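Ferredoxin (Rhodopseudomonas palustris, PDB 4LTU) probably transfers electrons between redox partners through a single [2Fe-2S] cluster, as in other adrenodoxin/putidaredoxin-type ferredoxins. Local coordinates at residues Ile4-Pro9 and Glu14-Ala19; Cys87-Ala92 and Leu98-Pro103. All coordinates share one frame; numbering follows the deposited sequence.

Contact 1: Ile4-Pro9 and Glu14-Ala19; sequences ITFIHP and EIVDAA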
loop_
_atom_site.group_PDB
_atom_site.type_symbol
_atom_site.label_atom_id
_atom_site.label_comp_id
_atom_site.label_asym_id
_atom_site.label_seq_id
_atom_site.Cartn_x
_atom_site.Cartn_y
_atom_site.Cartn_z
ATOM N N ILE A 4 -11.006 0.616 -1.523
ATOM C CA ILE A 4 -9.823 1.241 -0.983
ATOM C C ILE A 4 -9.755 2.618 -1.563
ATOM O O ILE A 4 -9.922 2.800 -2.759
ATOM C CB ILE A 4 -8.502 0.537 -1.423
ATOM C CG1 ILE A 4 -8.502 -0.954 -1.102
ATOM C CG2 ILE A 4 -7.291 1.202 -0.764
ATOM C CD1 ILE A 4 -7.445 -1.687 -1.893
ATOM N N THR A 5 -9.453 3.587 -0.713
ATOM C CA THR A 5 -9.195 4.954 -1.165
ATOM C C THR A 5 -7.684 5.183 -1.302
ATOM O O THR A 5 -6.947 4.986 -0.334
ATOM C CB THR A 5 -9.795 5.946 -0.155
ATOM O OG1 THR A 5 -11.111 5.492 0.218
ATOM C CG2 THR A 5 -9.874 7.317 -0.730
ATOM N N PHE A 6 -7.227 5.583 -2.495
ATOM C CA PHE A 6 -5.823 5.946 -2.708
ATOM C C PHE A 6 -5.661 7.462 -2.886
ATOM O O PHE A 6 -6.432 8.078 -3.632
ATOM C CB PHE A 6 -5.243 5.259 -3.948
ATOM C CG PHE A 6 -4.792 3.828 -3.728
ATOM C CD1 PHE A 6 -3.481 3.545 -3.329
ATOM C CD2 PHE A 6 -5.662 2.768 -3.968
ATOM C CE1 PHE A 6 -3.050 2.211 -3.150
ATOM C CE2 PHE A 6 -5.246 1.437 -3.788
ATOM C CZ PHE A 6 -3.943 1.156 -3.381
ATOM N N ILE A 7 -4.653 8.049 -2.230
ATOM C CA ILE A 7 -4.366 9.488 -2.383
ATOM C C ILE A 7 -2.967 9.757 -2.944
ATOM O O ILE A 7 -1.969 9.305 -2.392
ATOM C CB ILE A 7 -4.585 10.251 -1.055
ATOM C CG1 ILE A 7 -6.068 10.239 -0.708
ATOM C CG2 ILE A 7 -4.018 11.692 -1.122
ATOM C CD1 ILE A 7 -6.320 10.047 0.746
ATOM N N HIS A 8 -2.924 10.479 -4.057
ATOM C CA HIS A 8 -1.678 10.859 -4.737
ATOM C C HIS A 8 -0.972 11.969 -3.985
ATOM O O HIS A 8 -1.606 12.687 -3.199
ATOM C CB HIS A 8 -1.958 11.257 -6.193
ATOM C CG HIS A 8 -2.470 10.116 -7.024
ATOM N ND1 HIS A 8 -3.789 9.716 -6.999
ATOM C CD2 HIS A 8 -1.831 9.255 -7.854
ATOM C CE1 HIS A 8 -3.942 8.665 -7.784
ATOM N NE2 HIS A 8 -2.773 8.371 -8.325
ATOM N N PRO A 9 0.344 12.102 -4.187
ATOM C CA PRO A 9 1.108 13.199 -3.589
ATOM C C PRO A 9 0.367 14.540 -3.671
ATOM O O PRO A 9 0.410 15.341 -2.707
ATOM C CB PRO A 9 2.383 13.260 -4.453
ATOM C CG PRO A 9 2.290 12.139 -5.432
ATOM C CD PRO A 9 1.207 11.208 -4.980
ATOM N N GLU A 14 -8.681 8.476 -5.624
ATOM C CA GLU A 14 -9.149 7.429 -6.512
ATOM C C GLU A 14 -9.732 6.340 -5.620
ATOM O O GLU A 14 -9.086 5.905 -4.663
ATOM C CB GLU A 14 -7.983 6.834 -7.307
ATOM C CG GLU A 14 -7.452 7.739 -8.358
ATOM C CD GLU A 14 -6.554 7.036 -9.357
ATOM O OE1 GLU A 14 -5.511 7.618 -9.723
ATOM O OE2 GLU A 14 -6.899 5.928 -9.819
ATOM N N ILE A 15 -10.946 5.909 -5.930
ATOM C CA ILE A 15 -11.504 4.766 -5.245
ATOM C C ILE A 15 -11.445 3.544 -6.129
ATOM O O ILE A 15 -11.953 3.538 -7.258
ATOM C CB ILE A 15 -12.903 5.031 -4.695
ATOM C CG1 ILE A 15 -12.798 6.084 -3.578
ATOM C CG2 ILE A 15 -13.550 3.713 -4.229
ATOM C CD1 ILE A 15 -13.712 5.848 -2.404
ATOM N N VAL A 16 -10.777 2.515 -5.615
ATOM C CA VAL A 16 -10.593 1.277 -6.377
ATOM C C VAL A 16 -11.333 0.149 -5.706
ATOM O O VAL A 16 -11.285 -0.014 -4.482
ATOM C CB VAL A 16 -9.078 0.913 -6.588
ATOM C CG1 VAL A 16 -8.239 2.164 -6.936
ATOM C CG2 VAL A 16 -8.496 0.221 -5.391
ATOM N N ASP A 17 -12.025 -0.639 -6.506
ATOM C CA ASP A 17 -12.597 -1.876 -6.004
ATOM C C ASP A 17 -11.499 -2.881 -5.662
ATOM O O ASP A 17 -10.402 -2.873 -6.237
ATOM C CB ASP A 17 -13.557 -2.450 -7.033
ATOM C CG ASP A 17 -14.577 -1.421 -7.492
ATOM O OD1 ASP A 17 -15.760 -1.596 -7.173
ATOM O OD2 ASP A 17 -14.192 -0.425 -8.153
ATOM N N ALA A 18 -11.804 -3.729 -4.700
ATOM C CA ALA A 18 -10.924 -4.780 -4.310
ATOM C C ALA A 18 -11.792 -5.876 -3.734
ATOM O O ALA A 18 -12.739 -5.612 -2.997
ATOM C CB ALA A 18 -9.911 -4.286 -3.279
ATOM N N ALA A 19 -11.486 -7.110 -4.095
ATOM C CA ALA A 19 -12.185 -8.236 -3.515
ATOM C C ALA A 19 -11.476 -8.514 -2.204
ATOM O O ALA A 19 -10.376 -8.003 -1.973
ATOM C CB ALA A 19 -12.092 -9.437 -4.456
#
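V16 presses its CG2 methyl on the ring edge of F6, near the ring plane and 3.8 Å from CE2. With chi1 at -42°, CG2 lies between the backbone N and the carbonyl carbon; CG1 also comes within 4.0 Å of CD2 of F6. CG2 is 4.0 Å from CB of I4. The I4 chain runs past V16, and its CD1 ends 3.8 Å from CB of A18. Helix 24-29 packs on these residues through A27 and A28. On the other face, OG1 of T5 lies 3.7 Å from the CD1 methyl of I15. Beneath these pairs, strands 3-7 and 13-17 form a beta hairpin at the edge of the sheet. Two hydrogen-bonded pairs, I4 with V16 and F6 with E14, give four backbone bonds. H8 lies beyond the strand end, and CG of E14 meets its ring edge, 3.7 Å from CE1. A bond from this ring to the E14 carboxylate is doubtful. With an alanine in place of H8, the E14 methylene and the I102 side chain would probably lose the ring they lie against. The contact is mainly backbone bonding plus apolar packing under helix 24-29, and side-chain charge probably adds little.

Contact 2: Cys87-Ala92 and Leu98-Pro103; sequences CQIKIA and LVLRIP. Unlike the reference sequence in segment 98-103: I102 (reference Leu). With FES (Fe2/s2 (inorganic) cluster), chain C.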
loop_
_atom_site.group_PDB
_atom_site.type_symbol
_atom_site.label_atom_id
_atom_site.label_comp_id
_atom_site.label_asym_id
_atom_site.label_seq_id
_atom_site.Cartn_x
_atom_site.Cartn_y
_atom_site.Cartn_z
ATOM N N CYS A 87 1.695 -4.666 -1.221
ATOM C CA CYS A 87 1.441 -6.058 -1.635
ATOM C C CYS A 87 1.282 -6.970 -0.395
ATOM O O CYS A 87 0.742 -8.071 -0.493
ATOM C CB CYS A 87 2.545 -6.570 -2.574
ATOM S SG CYS A 87 4.208 -6.708 -1.823
ATOM N N GLN A 88 1.744 -6.492 0.763
ATOM C CA GLN A 88 1.570 -7.220 2.023
ATOM C C GLN A 88 0.304 -6.797 2.825
ATOM O O GLN A 88 0.104 -7.242 3.953
ATOM C CB GLN A 88 2.828 -7.087 2.904
ATOM C CG GLN A 88 4.127 -7.442 2.212
ATOM C CD GLN A 88 4.133 -8.831 1.667
ATOM O OE1 GLN A 88 4.131 -9.794 2.431
ATOM N NE2 GLN A 88 4.108 -8.959 0.334
ATOM N N ILE A 89 -0.537 -5.942 2.249
ATOM C CA ILE A 89 -1.821 -5.623 2.865
ATOM C C ILE A 89 -2.945 -6.427 2.180
ATOM O O ILE A 89 -3.218 -6.252 0.983
ATOM C CB ILE A 89 -2.122 -4.112 2.790
ATOM C CG1 ILE A 89 -1.142 -3.323 3.684
ATOM C CG2 ILE A 89 -3.563 -3.845 3.173
ATOM C CD1 ILE A 89 -1.011 -1.828 3.367
ATOM N N LYS A 90 -3.567 -7.309 2.951
ATOM C CA LYS A 90 -4.652 -8.130 2.479
ATOM C C LYS A 90 -5.974 -7.490 2.900
ATOM O O LYS A 90 -6.157 -7.100 4.067
ATOM C CB LYS A 90 -4.517 -9.568 3.020
ATOM C CG LYS A 90 -3.332 -10.383 2.403
ATOM C CD LYS A 90 -2.658 -11.299 3.468
ATOM C CE LYS A 90 -2.048 -12.609 2.885
ATOM N NZ LYS A 90 -1.515 -13.530 3.959
ATOM N N ILE A 91 -6.882 -7.368 1.932
ATOM C CA ILE A 91 -8.179 -6.747 2.161
ATOM C C ILE A 91 -9.198 -7.718 2.747
ATOM O O ILE A 91 -9.264 -8.893 2.362
ATOM C CB ILE A 91 -8.672 -5.995 0.913
ATOM C CG1 ILE A 91 -7.863 -4.712 0.798
ATOM C CG2 ILE A 91 -10.173 -5.606 1.032
ATOM C CD1 ILE A 91 -7.179 -4.567 -0.510
ATOM N N ALA A 92 -9.939 -7.204 3.726
ATOM C CA ALA A 92 -10.971 -7.940 4.455
ATOM C C ALA A 92 -12.131 -6.973 4.702
ATOM O O ALA A 92 -11.959 -5.754 4.578
ATOM C CB ALA A 92 -10.412 -8.459 5.789
ATOM N N LEU A 98 -10.476 1.552 3.663
ATOM C CA LEU A 98 -9.039 1.783 3.902
ATOM C C LEU A 98 -8.453 2.890 3.034
ATOM O O LEU A 98 -8.684 2.945 1.811
ATOM C CB LEU A 98 -8.240 0.490 3.691
ATOM C CG LEU A 98 -6.730 0.518 3.970
ATOM C CD1 LEU A 98 -6.413 0.645 5.457
ATOM C CD2 LEU A 98 -6.072 -0.710 3.370
ATOM N N VAL A 99 -7.672 3.768 3.667
ATOM C CA VAL A 99 -7.131 4.912 2.965
ATOM C C VAL A 99 -5.628 4.747 2.859
ATOM O O VAL A 99 -4.948 4.526 3.859
ATOM C CB VAL A 99 -7.485 6.232 3.687
ATOM C CG1 VAL A 99 -6.788 7.472 3.011
ATOM C CG2 VAL A 99 -8.974 6.416 3.758
ATOM N N LEU A 100 -5.106 4.825 1.646
ATOM C CA LEU A 100 -3.660 4.747 1.478
ATOM C C LEU A 100 -3.155 5.931 0.674
ATOM O O LEU A 100 -3.766 6.322 -0.306
ATOM C CB LEU A 100 -3.240 3.436 0.807
ATOM C CG LEU A 100 -3.766 2.095 1.308
ATOM C CD1 LEU A 100 -3.392 1.023 0.251
ATOM C CD2 LEU A 100 -3.225 1.767 2.699
ATOM N N ARG A 101 -2.057 6.512 1.123
ATOM C CA ARG A 101 -1.418 7.580 0.384
ATOM C C ARG A 101 -0.125 7.033 -0.176
ATOM O O ARG A 101 0.577 6.246 0.481
ATOM C CB ARG A 101 -1.211 8.810 1.272
ATOM C CG ARG A 101 -2.571 9.286 1.879
ATOM C CD ARG A 101 -2.532 10.678 2.496
ATOM N NE ARG A 101 -2.377 10.592 3.939
ATOM C CZ ARG A 101 -3.250 11.067 4.816
ATOM N NH1 ARG A 101 -4.343 11.710 4.395
ATOM N NH2 ARG A 101 -3.008 10.922 6.114
ATOM N N ILE A 102 0.174 7.462 -1.394
ATOM C CA ILE A 102 1.285 6.971 -2.162
ATOM C C ILE A 102 2.417 8.003 -2.165
ATOM O O ILE A 102 2.164 9.211 -2.233
ATOM C CB ILE A 102 0.865 6.543 -3.598
ATOM C CG1 ILE A 102 -0.182 7.460 -4.188
ATOM C CG2 ILE A 102 0.269 5.107 -3.608
ATOM C CD1 ILE A 102 -0.838 6.871 -5.473
ATOM N N PRO A 103 3.673 7.519 -2.059
ATOM C CA PRO A 103 4.814 8.371 -1.901
ATOM C C PRO A 103 5.192 9.073 -3.188
ATOM O O PRO A 103 4.805 8.651 -4.272
ATOM C CB PRO A 103 5.910 7.385 -1.502
ATOM C CG PRO A 103 5.565 6.176 -2.199
ATOM C CD PRO A 103 4.074 6.106 -2.036
HETATM FE FE1 FES C . 7.918 -6.084 -4.323
HETATM FE FE2 FES C . 5.521 -5.339 -2.783
HETATM S S1 FES C . 7.541 -5.982 -2.194
HETATM S S2 FES C . 5.916 -5.361 -4.913
#
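I89 faces L98 and L100 across a wide backbone gap, its CA 10.4 Å from CA of L98 and 10.6 Å from CA of L100, so side chains alone bridge the two segments. All three point their CB atoms toward the opposite segment. I89 divides its two branches between the leucines. Its CG2, anti to the backbone N, reaches CD2 of L98 at 4.0 Å. Its longer branch is nearly extended at chi2 (161°) and brings CD1 to 4.3 Å from CD2 of L100. The I89 and L98 side chains cross at a slant, methyl against methyl. W57 also touches L98, and A24 of helix 24-29 touches L100. This is part of the core of the beta-grasp fold of [2Fe-2S] ferredoxins. Strand 99-101 is the middle strand of the sheet, parallel to strand 3-7 and antiparallel to strand 50-53. Segment 87-92 passes over one face of that sheet after leaving the cluster. At its start, SG of C87 binds the iron FE2 at 2.1 Å, and C49 supplies the other protein sulfur on that iron. Q88 folds back so that its NE2 donates a hydrogen bond to SG of C87, 3.1 Å long and nearly straight at 168°. The sulfur lies in the Q88 amide plane. Such an N-H...S bond would probably draw some negative charge from the thiolate and may influence the redox potential. M25 packs on C87, and backbone bonds from I91 to G21 and D22 hold the far part of the segment.

Overall arrangement
Both contacts are buried, but contact 2 lies nearer the middle of the chain, while contact 1 is at one edge of the sheet. The T5-I15 face of contact 1 is nearer the surface, whereas all three touching residues of contact 2 are buried. Contact 1 joins the outermost strand 13-17 to its hairpin partner by backbone bonds as well as packing. Contact 2 sets a loop over the central strand 99-101 with side chains alone, and buries much less surface. The two meet through neighbouring strands 3-7 and 99-101. T5 probably hydrogen-bonds through its backbone to L98 and L100, and I4 packs on I91. Contact 2 holds the cluster ligand C87. In contact 1 the F6 side chain is about 11 Å from the cluster.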